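PDB 4RAA: putative exported protein from Bacteroides fragilis, which is of unknown function but folds as a six-bladed beta-propeller of the YWTD superfamily and is probably exported across the inner membrane. Local coordinates for residues V43-E48 against F308-V313; M188-G193 against Y257-T262; N50-I55 against L63-K68; L27-L32 against I354-R359. All coordinates share one frame; numbering follows the deposited sequence.

Contact 1: residues V43-E48 against F308-V313; sequences VGLIRE and FSIGSV
Ser309 reaches Val43 with its hydroxyl where the two segments come together, running in nearly the same direction, 22° apart. With chi1 at -64°, Ser309 OG sits beside its own backbone N and donates to Val43 O over 2.6 Å, tilted somewhat from the carbonyl plane. Two backbone bonds follow, a weak one from Ile310 N to Gly44 O and another from Ile46 N to Ile310 O (3.0 Å). They make a single bridge at Leu45 and Ile310, beside the classic beta bulge that Gly44 and Leu45 form against Leu56. Beyond the bridge, Gly311 CA turns a C-H toward Ile46 O at 3.5 Å.

The Glu48 side chain leaves CB beside its backbone N and continues extended. Its CG lies 3.9 Å from Val313 CG1, and CD passes 4.0 Å from Val313 CA. At the tip, OE2 comes within 3.6 Å of Val313 CA and accepts a hydrogen bond from Asp314 N, while OE1 forms a salt bridge with Lys68. A carboxylate paired with both a lysine and a backbone N-H is probably ionised, so this seam between propeller blades joins a short run of backbone bonds to a charged end.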
loop_
_atom_site.group_PDB
_atom_site.type_symbol
_atom_site.label_atom_id
_atom_site.label_comp_id
_atom_site.label_asym_id
_atom_site.label_seq_id
_atom_site.Cartn_x
_atom_site.Cartn_y
_atom_site.Cartn_z
ATOM N N VAL A 43 -16.789 20.311 12.751
ATOM C CA VAL A 43 -15.359 20.214 13.129
ATOM C C VAL A 43 -15.296 18.907 13.906
ATOM O O VAL A 43 -15.379 18.892 15.140
ATOM C CB VAL A 43 -14.817 21.435 13.920
ATOM C CG1 VAL A 43 -13.359 21.232 14.336
ATOM C CG2 VAL A 43 -14.925 22.695 13.074
ATOM N N GLY A 44 -15.195 17.810 13.151
ATOM C CA GLY A 44 -15.178 16.457 13.703
ATOM C C GLY A 44 -13.961 16.122 14.537
ATOM O O GLY A 44 -14.104 15.629 15.653
ATOM N N LEU A 45 -12.774 16.391 13.989
ATOM C CA LEU A 45 -11.496 16.077 14.635
ATOM C C LEU A 45 -10.503 17.211 14.399
ATOM O O LEU A 45 -10.535 17.833 13.339
ATOM C CB LEU A 45 -10.973 14.759 14.051
ATOM C CG LEU A 45 -9.603 14.173 14.429
ATOM C CD1 LEU A 45 -9.453 13.901 15.927
ATOM C CD2 LEU A 45 -9.362 12.893 13.631
ATOM N N ILE A 46 -9.629 17.466 15.375
ATOM C CA ILE A 46 -8.616 18.528 15.282
ATOM C C ILE A 46 -7.272 18.113 15.909
ATOM O O ILE A 46 -7.260 17.505 16.966
ATOM C CB ILE A 46 -9.152 19.854 15.876
ATOM C CG1 ILE A 46 -8.234 21.035 15.529
ATOM C CG2 ILE A 46 -9.369 19.759 17.384
ATOM C CD1 ILE A 46 -8.838 22.381 15.870
ATOM N N ARG A 47 -6.164 18.442 15.228
ATOM C CA ARG A 47 -4.797 18.126 15.658
ATOM C C ARG A 47 -3.843 19.281 15.352
ATOM O O ARG A 47 -3.994 19.940 14.326
ATOM C CB ARG A 47 -4.264 16.884 14.916
ATOM C CG ARG A 47 -5.037 15.581 15.101
ATOM C CD ARG A 47 -5.024 15.092 16.538
ATOM N NE ARG A 47 -5.654 13.773 16.698
ATOM C CZ ARG A 47 -6.079 13.231 17.854
ATOM N NH1 ARG A 47 -6.014 13.896 19.020
ATOM N NH2 ARG A 47 -6.617 12.001 17.846
ATOM N N GLU A 48 -2.862 19.503 16.238
ATOM C CA GLU A 48 -1.814 20.515 16.033
ATOM C C GLU A 48 -0.741 19.932 15.118
ATOM O O GLU A 48 -0.513 18.729 15.127
ATOM C CB GLU A 48 -1.111 20.917 17.343
ATOM C CG GLU A 48 -1.962 21.558 18.433
ATOM C CD GLU A 48 -1.111 22.130 19.576
ATOM O OE1 GLU A 48 -0.314 23.065 19.334
ATOM O OE2 GLU A 48 -1.251 21.668 20.729
ATOM N N PHE A 308 -18.324 18.403 21.606
ATOM C CA PHE A 308 -16.898 18.682 21.735
ATOM C C PHE A 308 -16.187 17.965 20.593
ATOM O O PHE A 308 -16.437 16.775 20.358
ATOM C CB PHE A 308 -16.337 18.234 23.101
ATOM C CG PHE A 308 -16.372 19.313 24.142
ATOM C CD1 PHE A 308 -17.488 19.490 24.960
ATOM C CD2 PHE A 308 -15.289 20.184 24.287
ATOM C CE1 PHE A 308 -17.516 20.505 25.916
ATOM C CE2 PHE A 308 -15.306 21.194 25.240
ATOM C CZ PHE A 308 -16.424 21.360 26.054
ATOM N N SER A 309 -15.330 18.696 19.870
ATOM C CA SER A 309 -14.494 18.098 18.827
ATOM C C SER A 309 -13.513 17.190 19.515
ATOM O O SER A 309 -13.074 17.480 20.639
ATOM C CB SER A 309 -13.674 19.135 18.057
ATOM O OG SER A 309 -14.511 20.014 17.364
ATOM N N ILE A 310 -13.170 16.097 18.849
ATOM C CA ILE A 310 -12.159 15.191 19.379
ATOM C C ILE A 310 -10.810 15.889 19.086
ATOM O O ILE A 310 -10.684 16.603 18.090
ATOM C CB ILE A 310 -12.363 13.746 18.864
ATOM C CG1 ILE A 310 -13.735 13.237 19.374
ATOM C CG2 ILE A 310 -11.237 12.841 19.362
ATOM C CD1 ILE A 310 -14.344 12.068 18.632
ATOM N N GLY A 311 -9.844 15.711 19.989
ATOM C CA GLY A 311 -8.539 16.403 19.979
ATOM C C GLY A 311 -8.504 17.665 20.850
ATOM O O GLY A 311 -9.544 18.194 21.267
ATOM N N SER A 312 -7.291 18.135 21.121
ATOM C CA SER A 312 -7.028 19.349 21.903
ATOM C C SER A 312 -5.877 20.162 21.287
ATOM O O SER A 312 -5.170 19.674 20.397
ATOM C CB SER A 312 -6.748 18.993 23.364
ATOM O OG SER A 312 -5.800 17.952 23.476
ATOM N N VAL A 313 -5.720 21.406 21.748
ATOM C CA VAL A 313 -4.714 22.354 21.224
ATOM C C VAL A 313 -4.063 23.094 22.397
ATOM O O VAL A 313 -4.732 23.899 23.047
ATOM C CB VAL A 313 -5.390 23.378 20.264
ATOM C CG1 VAL A 313 -4.386 24.390 19.703
ATOM C CG2 VAL A 313 -6.130 22.665 19.130
#

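Contact 2: residues M188-G193 against Y257-T262; sequences MIYKVG and YCVEET
Tyr190 and Glu261 meet through a buried hydrogen bond: the phenol OH donates to Glu261 OE1 over 2.7 Å, using the anti lone pair of that oxygen. OE1 lies at the edge of the ring and in its plane, whereas the carboxylate itself is turned 75° from the ring. Chi1 of 64° places Tyr190 CG between its backbone N and carbonyl carbon, and from there the ring extends across to the facing strand. Glu261 also touches the ring with its aliphatic root, CB lying 3.6 Å from Tyr190 CE1, and its backbone N stands over one ring face. The other carboxylate oxygen, OE2, forms a salt bridge with Lys283 and a hydrogen bond with His218, so both oxygens of this buried group have partners.

Val192 adds an apolar flank, its CG2 4.0 Å from Glu261 CB and crossing that side chain at about a right angle. On the far side of the phenol, Val259 CG1 approaches Tyr190 OH at 4.0 Å.

Segments 189-192 and 257-261 run nearly parallel (18°), their axes 7.9 Å apart at closest, so side chains bridge the gap. Strands 189-192 and 254-261 are each outermost in their own sheets, backed by strands 195-200 and 265-272 respectively, and Ile206 of strand 203-210 packs against both Tyr190 and Val259.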
loop_
_atom_site.group_PDB
_atom_site.type_symbol
_atom_site.label_atom_id
_atom_site.label_comp_id
_atom_site.label_asym_id
_atom_site.label_seq_id
_atom_site.Cartn_x
_atom_site.Cartn_y
_atom_site.Cartn_z
HETATM N N MSE A 188 -11.927 6.689 19.292
HETATM C CA MSE A 188 -11.827 6.157 20.685
HETATM C C MSE A 188 -10.412 5.724 21.019
HETATM O O MSE A 188 -10.180 4.800 21.811
HETATM C CB MSE A 188 -12.912 5.094 20.939
HETATM C CG MSE A 188 -12.684 3.651 20.441
HETATM SE SE MSE A 188 -12.255 3.558 18.528
HETATM C CE MSE A 188 -14.087 3.650 17.825
ATOM N N ILE A 189 -9.456 6.428 20.415
ATOM C CA ILE A 189 -8.030 6.217 20.603
ATOM C C ILE A 189 -7.407 7.611 20.602
ATOM O O ILE A 189 -7.761 8.438 19.733
ATOM C CB ILE A 189 -7.391 5.418 19.449
ATOM C CG1 ILE A 189 -8.248 4.219 19.034
ATOM C CG2 ILE A 189 -6.000 4.937 19.849
ATOM C CD1 ILE A 189 -7.652 3.427 17.887
ATOM N N TYR A 190 -6.505 7.870 21.554
ATOM C CA TYR A 190 -5.809 9.165 21.651
ATOM C C TYR A 190 -4.425 9.067 22.299
ATOM O O TYR A 190 -4.061 8.032 22.890
ATOM C CB TYR A 190 -6.684 10.205 22.380
ATOM C CG TYR A 190 -7.012 9.908 23.833
ATOM C CD1 TYR A 190 -6.080 10.169 24.840
ATOM C CD2 TYR A 190 -8.276 9.412 24.215
ATOM C CE1 TYR A 190 -6.360 9.914 26.174
ATOM C CE2 TYR A 190 -8.571 9.159 25.560
ATOM C CZ TYR A 190 -7.600 9.419 26.535
ATOM O OH TYR A 190 -7.823 9.193 27.868
ATOM N N LYS A 191 -3.679 10.170 22.178
ATOM C CA LYS A 191 -2.344 10.316 22.744
ATOM C C LYS A 191 -2.295 11.353 23.876
ATOM O O LYS A 191 -3.119 12.281 23.932
ATOM C CB LYS A 191 -1.312 10.696 21.666
ATOM C CG LYS A 191 -0.883 9.550 20.749
ATOM C CD LYS A 191 0.430 9.819 20.001
ATOM C CE LYS A 191 0.322 10.965 18.998
ATOM N NZ LYS A 191 1.589 11.160 18.240
ATOM N N VAL A 192 -1.355 11.124 24.797
ATOM C CA VAL A 192 -1.003 12.033 25.896
ATOM C C VAL A 192 0.509 11.844 25.982
ATOM O O VAL A 192 0.993 10.838 26.534
ATOM C CB VAL A 192 -1.704 11.707 27.235
ATOM C CG1 VAL A 192 -1.204 12.630 28.347
ATOM C CG2 VAL A 192 -3.223 11.814 27.089
ATOM N N GLY A 193 1.236 12.792 25.387
ATOM C CA GLY A 193 2.678 12.692 25.240
ATOM C C GLY A 193 2.881 11.617 24.187
ATOM O O GLY A 193 2.205 11.626 23.141
ATOM N N TYR A 257 -20.576 7.862 25.685
ATOM C CA TYR A 257 -19.576 8.636 26.442
ATOM C C TYR A 257 -18.288 8.782 25.651
ATOM O O TYR A 257 -17.843 7.802 25.059
ATOM C CB TYR A 257 -19.292 8.061 27.853
ATOM C CG TYR A 257 -18.247 6.959 27.960
ATOM C CD1 TYR A 257 -18.575 5.614 27.725
ATOM C CD2 TYR A 257 -16.916 7.265 28.311
ATOM C CE1 TYR A 257 -17.604 4.611 27.826
ATOM C CE2 TYR A 257 -15.943 6.271 28.419
ATOM C CZ TYR A 257 -16.291 4.949 28.180
ATOM O OH TYR A 257 -15.346 3.986 28.295
ATOM N N CYS A 258 -17.739 10.004 25.607
ATOM C CA CYS A 258 -16.459 10.266 24.933
ATOM C C CYS A 258 -15.506 10.876 25.958
ATOM O O CYS A 258 -15.941 11.510 26.910
ATOM C CB CYS A 258 -16.637 11.169 23.704
ATOM S SG CYS A 258 -16.874 12.924 24.028
ATOM N N VAL A 259 -14.210 10.658 25.766
ATOM C CA VAL A 259 -13.177 11.168 26.676
ATOM C C VAL A 259 -12.082 11.890 25.889
ATOM O O VAL A 259 -11.631 11.406 24.827
ATOM C CB VAL A 259 -12.486 10.044 27.507
ATOM C CG1 VAL A 259 -11.453 10.633 28.477
ATOM C CG2 VAL A 259 -13.506 9.200 28.270
ATOM N N GLU A 260 -11.711 13.055 26.423
ATOM C CA GLU A 260 -10.587 13.836 25.899
ATOM C C GLU A 260 -9.691 14.129 27.099
ATOM O O GLU A 260 -10.149 14.557 28.159
ATOM C CB GLU A 260 -11.021 15.102 25.158
ATOM C CG GLU A 260 -9.849 15.928 24.610
ATOM C CD GLU A 260 -8.778 15.105 23.880
ATOM O OE1 GLU A 260 -9.116 14.138 23.152
ATOM O OE2 GLU A 260 -7.581 15.447 24.017
ATOM N N GLU A 261 -8.402 13.849 26.937
ATOM C CA GLU A 261 -7.432 14.020 28.018
ATOM C C GLU A 261 -6.296 14.955 27.595
ATOM O O GLU A 261 -5.936 14.999 26.418
ATOM C CB GLU A 261 -6.892 12.639 28.432
ATOM C CG GLU A 261 -6.263 12.617 29.826
ATOM C CD GLU A 261 -5.736 11.257 30.273
ATOM O OE1 GLU A 261 -6.137 10.190 29.754
ATOM O OE2 GLU A 261 -4.903 11.252 31.199
ATOM N N THR A 262 -5.788 15.732 28.558
ATOM C CA THR A 262 -4.624 16.624 28.378
ATOM C C THR A 262 -3.665 16.332 29.545
ATOM O O THR A 262 -3.897 15.383 30.293
ATOM C CB THR A 262 -5.017 18.129 28.336
ATOM O OG1 THR A 262 -5.465 18.568 29.622
ATOM C CG2 THR A 262 -6.098 18.397 27.295
#

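Contact 3: residues N50-I55 against L63-K68; sequences NNCLLI and LYVFNK
Ile55 and Phe66 touch on one face of the hairpin, the methyl CD1 of Ile55 approaching Phe66 CD1 at 3.9 Å as the two side chains cross at a slant. Both CG1 of Ile55 and CG of Phe66 stand anti to their own carbonyl carbons, chi1 -69° and -76°, which brings the branch to the ring. Leu53 lies beside them, with Leu53 CB 4.3 Å from Phe66 CB. The reverse face carries Cys52, Leu54 and Val65; here Val65 splits its two methyls, CG1 packing on Cys52 CB at 3.9 Å and CG2 on Leu54 CD1 at 4.2 Å.

Between these faces the antiparallel backbones are joined by two hydrogen-bonded pairs. Leu53 and Phe66 exchange nearly straight bonds, 2.7 Å from Leu53 N to Phe66 O, and Ile55 and Tyr64 do likewise, 2.8 Å from Tyr64 N to Ile55 O.

Beyond Cys52 and Asn67, at one end of the pairing, the contact becomes polar. Lys68 bends at chi2, lays CG 3.5 Å from Asn51 O, and carries its amine on to Glu48.

Within the sheet, strand 52-57 lies between strand 62-67 and strand 45-49, the latter on the side toward the propeller centre; strand 72-79 follows 62-67 on the other side. Phe92 of strand 85-94 packs against Leu54 and Leu63, while Val43 packs on Ile55.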
loop_
_atom_site.group_PDB
_atom_site.type_symbol
_atom_site.label_atom_id
_atom_site.label_comp_id
_atom_site.label_asym_id
_atom_site.label_seq_id
_atom_site.Cartn_x
_atom_site.Cartn_y
_atom_site.Cartn_z
ATOM N N ASN A 50 2.987 21.843 13.728
ATOM C CA ASN A 50 3.812 23.055 13.584
ATOM C C ASN A 50 2.930 24.176 14.190
ATOM O O ASN A 50 2.414 23.971 15.296
ATOM C CB ASN A 50 4.269 23.276 12.122
ATOM C CG ASN A 50 4.810 22.006 11.465
ATOM O OD1 ASN A 50 4.564 21.769 10.282
ATOM N ND2 ASN A 50 5.512 21.170 12.233
ATOM N N ASN A 51 2.727 25.312 13.513
ATOM C CA ASN A 51 1.792 26.345 13.995
ATOM C C ASN A 51 0.544 26.371 13.111
ATOM O O ASN A 51 0.119 27.430 12.618
ATOM C CB ASN A 51 2.479 27.725 14.146
ATOM C CG ASN A 51 3.211 27.881 15.477
ATOM O OD1 ASN A 51 3.519 26.901 16.161
ATOM N ND2 ASN A 51 3.482 29.128 15.854
ATOM N N CYS A 52 -0.043 25.184 12.935
ATOM C CA CYS A 52 -1.260 24.996 12.148
ATOM C C CYS A 52 -2.232 24.042 12.845
ATOM O O CYS A 52 -1.848 23.265 13.727
ATOM C CB CYS A 52 -0.938 24.479 10.736
ATOM S SG CYS A 52 -0.004 25.620 9.693
ATOM N N LEU A 53 -3.489 24.123 12.414
ATOM C CA LEU A 53 -4.586 23.320 12.916
ATOM C C LEU A 53 -5.121 22.436 11.796
ATOM O O LEU A 53 -5.699 22.945 10.825
ATOM C CB LEU A 53 -5.723 24.231 13.397
ATOM C CG LEU A 53 -5.411 25.277 14.460
ATOM C CD1 LEU A 53 -6.670 26.094 14.717
ATOM C CD2 LEU A 53 -4.880 24.648 15.745
ATOM N N LEU A 54 -4.917 21.123 11.917
ATOM C CA LEU A 54 -5.490 20.163 10.969
ATOM C C LEU A 54 -6.929 19.915 11.429
ATOM O O LEU A 54 -7.126 19.462 12.553
ATOM C CB LEU A 54 -4.684 18.856 10.909
ATOM C CG LEU A 54 -3.489 18.816 9.949
ATOM C CD1 LEU A 54 -2.580 20.029 10.068
ATOM C CD2 LEU A 54 -2.706 17.524 10.148
ATOM N N ILE A 55 -7.912 20.239 10.583
ATOM C CA ILE A 55 -9.345 20.074 10.892
ATOM C C ILE A 55 -9.998 19.167 9.860
ATOM O O ILE A 55 -9.865 19.417 8.664
ATOM C CB ILE A 55 -10.083 21.439 10.913
ATOM C CG1 ILE A 55 -9.605 22.263 12.119
ATOM C CG2 ILE A 55 -11.612 21.263 10.963
ATOM C CD1 ILE A 55 -10.118 23.686 12.177
ATOM N N LEU A 63 -10.640 17.515 4.461
ATOM C CA LEU A 63 -9.558 17.672 5.433
ATOM C C LEU A 63 -8.919 19.019 5.135
ATOM O O LEU A 63 -8.392 19.203 4.043
ATOM C CB LEU A 63 -8.545 16.529 5.298
ATOM C CG LEU A 63 -7.344 16.489 6.245
ATOM C CD1 LEU A 63 -7.792 16.440 7.694
ATOM C CD2 LEU A 63 -6.450 15.289 5.943
ATOM N N TYR A 64 -8.977 19.948 6.092
ATOM C CA TYR A 64 -8.438 21.307 5.933
ATOM C C TYR A 64 -7.262 21.630 6.838
ATOM O O TYR A 64 -7.079 20.988 7.878
ATOM C CB TYR A 64 -9.510 22.331 6.266
ATOM C CG TYR A 64 -10.690 22.345 5.353
ATOM C CD1 TYR A 64 -10.536 22.611 3.996
ATOM C CD2 TYR A 64 -11.983 22.196 5.854
ATOM C CE1 TYR A 64 -11.636 22.664 3.144
ATOM C CE2 TYR A 64 -13.092 22.267 5.013
ATOM C CZ TYR A 64 -12.912 22.494 3.663
ATOM O OH TYR A 64 -14.008 22.553 2.844
ATOM N N VAL A 65 -6.480 22.637 6.429
ATOM C CA VAL A 65 -5.381 23.176 7.236
ATOM C C VAL A 65 -5.676 24.656 7.468
ATOM O O VAL A 65 -5.866 25.425 6.518
ATOM C CB VAL A 65 -3.993 23.015 6.591
ATOM C CG1 VAL A 65 -2.901 23.544 7.523
ATOM C CG2 VAL A 65 -3.730 21.547 6.269
ATOM N N PHE A 66 -5.764 25.013 8.744
ATOM C CA PHE A 66 -5.938 26.372 9.200
ATOM C C PHE A 66 -4.717 26.755 10.029
ATOM O O PHE A 66 -3.948 25.900 10.484
ATOM C CB PHE A 66 -7.205 26.512 10.036
ATOM C CG PHE A 66 -8.465 26.532 9.230
ATOM C CD1 PHE A 66 -9.087 25.347 8.849
ATOM C CD2 PHE A 66 -9.056 27.746 8.867
ATOM C CE1 PHE A 66 -10.273 25.368 8.120
ATOM C CE2 PHE A 66 -10.247 27.776 8.142
ATOM C CZ PHE A 66 -10.854 26.583 7.764
ATOM N N ASN A 67 -4.575 28.058 10.227
ATOM C CA ASN A 67 -3.481 28.666 10.965
ATOM C C ASN A 67 -3.930 28.905 12.414
ATOM O O ASN A 67 -5.133 28.920 12.692
ATOM C CB ASN A 67 -3.167 29.991 10.256
ATOM C CG ASN A 67 -1.886 30.643 10.705
ATOM O OD1 ASN A 67 -1.203 30.205 11.640
ATOM N ND2 ASN A 67 -1.554 31.723 10.024
ATOM N N LYS A 68 -2.965 29.098 13.324
ATOM C CA LYS A 68 -3.234 29.447 14.744
ATOM C C LYS A 68 -4.172 30.651 14.847
ATOM O O LYS A 68 -5.060 30.674 15.689
ATOM C CB LYS A 68 -1.936 29.783 15.509
ATOM C CG LYS A 68 -0.987 28.616 15.758
ATOM C CD LYS A 68 -1.488 27.649 16.822
ATOM C CE LYS A 68 -0.502 26.501 17.011
ATOM N NZ LYS A 68 -0.877 25.559 18.102
#

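Contact 4: residues L27-L32 against I354-R359; sequences LSFLKL and ILLFVR
Leu27-Leu30 and Leu355-Val358 pair in the blade that closes the propeller, where an outer strand from near the N-terminus is bonded to one from the C-terminal end. The strands are antiparallel, and two hydrogen-bonded pairs fix their register. Phe357 N donates to Ser28 O over 2.8 Å, with a weak return bond from Ser28 N. Leu30 N meets Leu355 O at 3.1 Å in the carbonyl plane, and Leu355 N returns a bond to Leu30 O of 2.9 Å.

On one face Leu27 and Val358 lie side by side and point the same way, CD1 of Leu27 being 3.7 Å from CG2 of Val358. Phe29 and Leu356 repeat this arrangement, with Phe29 CE1 3.7 Å from Leu356 CD1. Leu356 CD1 is shared, since Leu27 CG also rests on it at 3.9 Å.

This is the Velcro closure familiar from beta-propellers: strand 25-31 becomes the outermost strand of a sheet whose other three members, 354-360, 316-321 and 312-313, come from the last part of the chain. Leu340 of helix 338-345 covers the face at Phe29 and Ile354.

The opposite face bears Ser28, Leu30, Leu355 and Phe357. Leu30 CB sits at the edge of the Phe357 ring, 3.6 Å from CE1, and its CD2 also packs near CE1. Phe357 gets there with CG beside its backbone N, chi1 -71°. Farther along, Leu32 CD1 meets Leu355 CD2 at 4.2 Å, and Leu53 and Ile55 of strand 52-57 back Leu30 and Leu32.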
loop_
_atom_site.group_PDB
_atom_site.type_symbol
_atom_site.label_atom_id
_atom_site.label_comp_id
_atom_site.label_asym_id
_atom_site.label_seq_id
_atom_site.Cartn_x
_atom_site.Cartn_y
_atom_site.Cartn_z
ATOM N N LEU A 27 -11.157 30.369 29.416
ATOM C CA LEU A 27 -11.679 30.368 28.051
ATOM C C LEU A 27 -10.829 31.151 27.076
ATOM O O LEU A 27 -10.003 31.986 27.448
ATOM C CB LEU A 27 -13.099 30.984 28.018
ATOM C CG LEU A 27 -14.305 30.107 28.366
ATOM C CD1 LEU A 27 -14.059 29.173 29.545
ATOM C CD2 LEU A 27 -15.522 30.992 28.606
ATOM N N SER A 28 -11.086 30.869 25.809
ATOM C CA SER A 28 -10.477 31.561 24.693
ATOM C C SER A 28 -11.331 31.252 23.468
ATOM O O SER A 28 -11.971 30.197 23.410
ATOM C CB SER A 28 -9.030 31.124 24.497
ATOM O OG SER A 28 -8.461 31.785 23.387
ATOM N N PHE A 29 -11.361 32.181 22.518
ATOM C CA PHE A 29 -12.145 32.032 21.290
ATOM C C PHE A 29 -11.305 32.324 20.050
ATOM O O PHE A 29 -10.366 33.122 20.098
ATOM C CB PHE A 29 -13.357 32.952 21.333
ATOM C CG PHE A 29 -14.328 32.620 22.425
ATOM C CD1 PHE A 29 -15.231 31.566 22.270
ATOM C CD2 PHE A 29 -14.360 33.361 23.607
ATOM C CE1 PHE A 29 -16.142 31.256 23.271
ATOM C CE2 PHE A 29 -15.275 33.060 24.615
ATOM C CZ PHE A 29 -16.166 32.006 24.449
ATOM N N LEU A 30 -11.642 31.658 18.952
ATOM C CA LEU A 30 -10.951 31.838 17.677
ATOM C C LEU A 30 -11.956 31.739 16.548
ATOM O O LEU A 30 -12.733 30.783 16.495
ATOM C CB LEU A 30 -9.897 30.757 17.486
ATOM C CG LEU A 30 -8.983 30.836 16.258
ATOM C CD1 LEU A 30 -8.211 32.151 16.222
ATOM C CD2 LEU A 30 -8.034 29.646 16.258
ATOM N N LYS A 31 -11.901 32.709 15.640
ATOM C CA LYS A 31 -12.772 32.768 14.486
ATOM C C LYS A 31 -12.071 32.111 13.286
ATOM O O LYS A 31 -10.953 32.499 12.934
ATOM C CB LYS A 31 -13.069 34.235 14.196
ATOM C CG LYS A 31 -14.153 34.429 13.189
ATOM C CD LYS A 31 -14.540 35.876 13.007
ATOM C CE LYS A 31 -15.368 36.005 11.745
ATOM N NZ LYS A 31 -16.518 35.055 11.684
ATOM N N LEU A 32 -12.706 31.102 12.688
ATOM C CA LEU A 32 -12.174 30.468 11.476
ATOM C C LEU A 32 -12.545 31.322 10.261
ATOM O O LEU A 32 -13.683 31.788 10.142
ATOM C CB LEU A 32 -12.725 29.056 11.286
ATOM C CG LEU A 32 -12.269 27.997 12.291
ATOM C CD1 LEU A 32 -13.087 26.726 12.124
ATOM C CD2 LEU A 32 -10.790 27.697 12.138
ATOM N N ILE A 354 -17.182 29.426 15.226
ATOM C CA ILE A 354 -16.257 30.089 16.150
ATOM C C ILE A 354 -15.884 28.983 17.143
ATOM O O ILE A 354 -16.766 28.433 17.821
ATOM C CB ILE A 354 -16.884 31.283 16.912
ATOM C CG1 ILE A 354 -17.295 32.382 15.916
ATOM C CG2 ILE A 354 -15.901 31.805 17.975
ATOM C CD1 ILE A 354 -17.982 33.587 16.530
ATOM N N LEU A 355 -14.592 28.664 17.226
ATOM C CA LEU A 355 -14.112 27.625 18.150
ATOM C C LEU A 355 -13.970 28.167 19.566
ATOM O O LEU A 355 -13.505 29.287 19.766
ATOM C CB LEU A 355 -12.758 27.051 17.716
ATOM C CG LEU A 355 -12.669 26.482 16.306
ATOM C CD1 LEU A 355 -11.280 25.904 16.086
ATOM C CD2 LEU A 355 -13.747 25.434 16.048
ATOM N N LEU A 356 -14.398 27.349 20.523
ATOM C CA LEU A 356 -14.252 27.596 21.945
ATOM C C LEU A 356 -13.077 26.737 22.389
ATOM O O LEU A 356 -13.107 25.514 22.224
ATOM C CB LEU A 356 -15.512 27.179 22.721
ATOM C CG LEU A 356 -15.422 26.987 24.243
ATOM C CD1 LEU A 356 -14.820 28.186 24.964
ATOM C CD2 LEU A 356 -16.799 26.664 24.798
ATOM N N PHE A 357 -12.051 27.390 22.925
ATOM C CA PHE A 357 -10.907 26.726 23.535
ATOM C C PHE A 357 -11.138 26.873 25.034
ATOM O O PHE A 357 -11.244 28.005 25.526
ATOM C CB PHE A 357 -9.599 27.364 23.097
ATOM C CG PHE A 357 -9.258 27.088 21.664
ATOM C CD1 PHE A 357 -9.765 27.895 20.653
ATOM C CD2 PHE A 357 -8.438 26.016 21.315
ATOM C CE1 PHE A 357 -9.455 27.639 19.321
ATOM C CE2 PHE A 357 -8.125 25.767 19.984
ATOM C CZ PHE A 357 -8.634 26.575 18.987
ATOM N N VAL A 358 -11.235 25.741 25.742
ATOM C CA VAL A 358 -11.516 25.710 27.190
ATOM C C VAL A 358 -10.723 24.622 27.914
ATOM O O VAL A 358 -10.522 23.540 27.378
ATOM C CB VAL A 358 -13.043 25.531 27.444
ATOM C CG1 VAL A 358 -13.589 24.256 26.805
ATOM C CG2 VAL A 358 -13.379 25.567 28.930
ATOM N N ARG A 359 -10.273 24.925 29.128
ATOM C CA ARG A 359 -9.542 23.968 29.978
ATOM C C ARG A 359 -9.629 24.380 31.443
ATOM O O ARG A 359 -10.106 25.470 31.756
ATOM C CB ARG A 359 -8.069 23.862 29.555
ATOM C CG ARG A 359 -7.270 25.154 29.675
ATOM C CD ARG A 359 -5.835 25.020 29.180
ATOM N NE ARG A 359 -5.085 26.270 29.361
ATOM C CZ ARG A 359 -3.796 26.465 29.064
ATOM N NH1 ARG A 359 -3.041 25.489 28.544
ATOM N NH2 ARG A 359 -3.248 27.664 29.287
#

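Contact 1 lies nearest the centre of the chain, about 6 Å from it, and touches each of the others. Its centre is about 10 Å from that of contact 2, 11 Å from contact 3 and 12 Å from contact 4. It joins contact 3 through Arg47 O and Leu54 N, 2.8 Å apart in a probable hydrogen bond, and contact 4 through Val313 CB on Phe357 CE2 at 3.6 Å. Contacts 3 and 4, farther out with centres about 14 Å apart, meet where Phe66 CD2 packs on Leu32 CD2 at 3.7 Å. The pairing in contact 4 encloses the other three along the chain, closing the propeller ring.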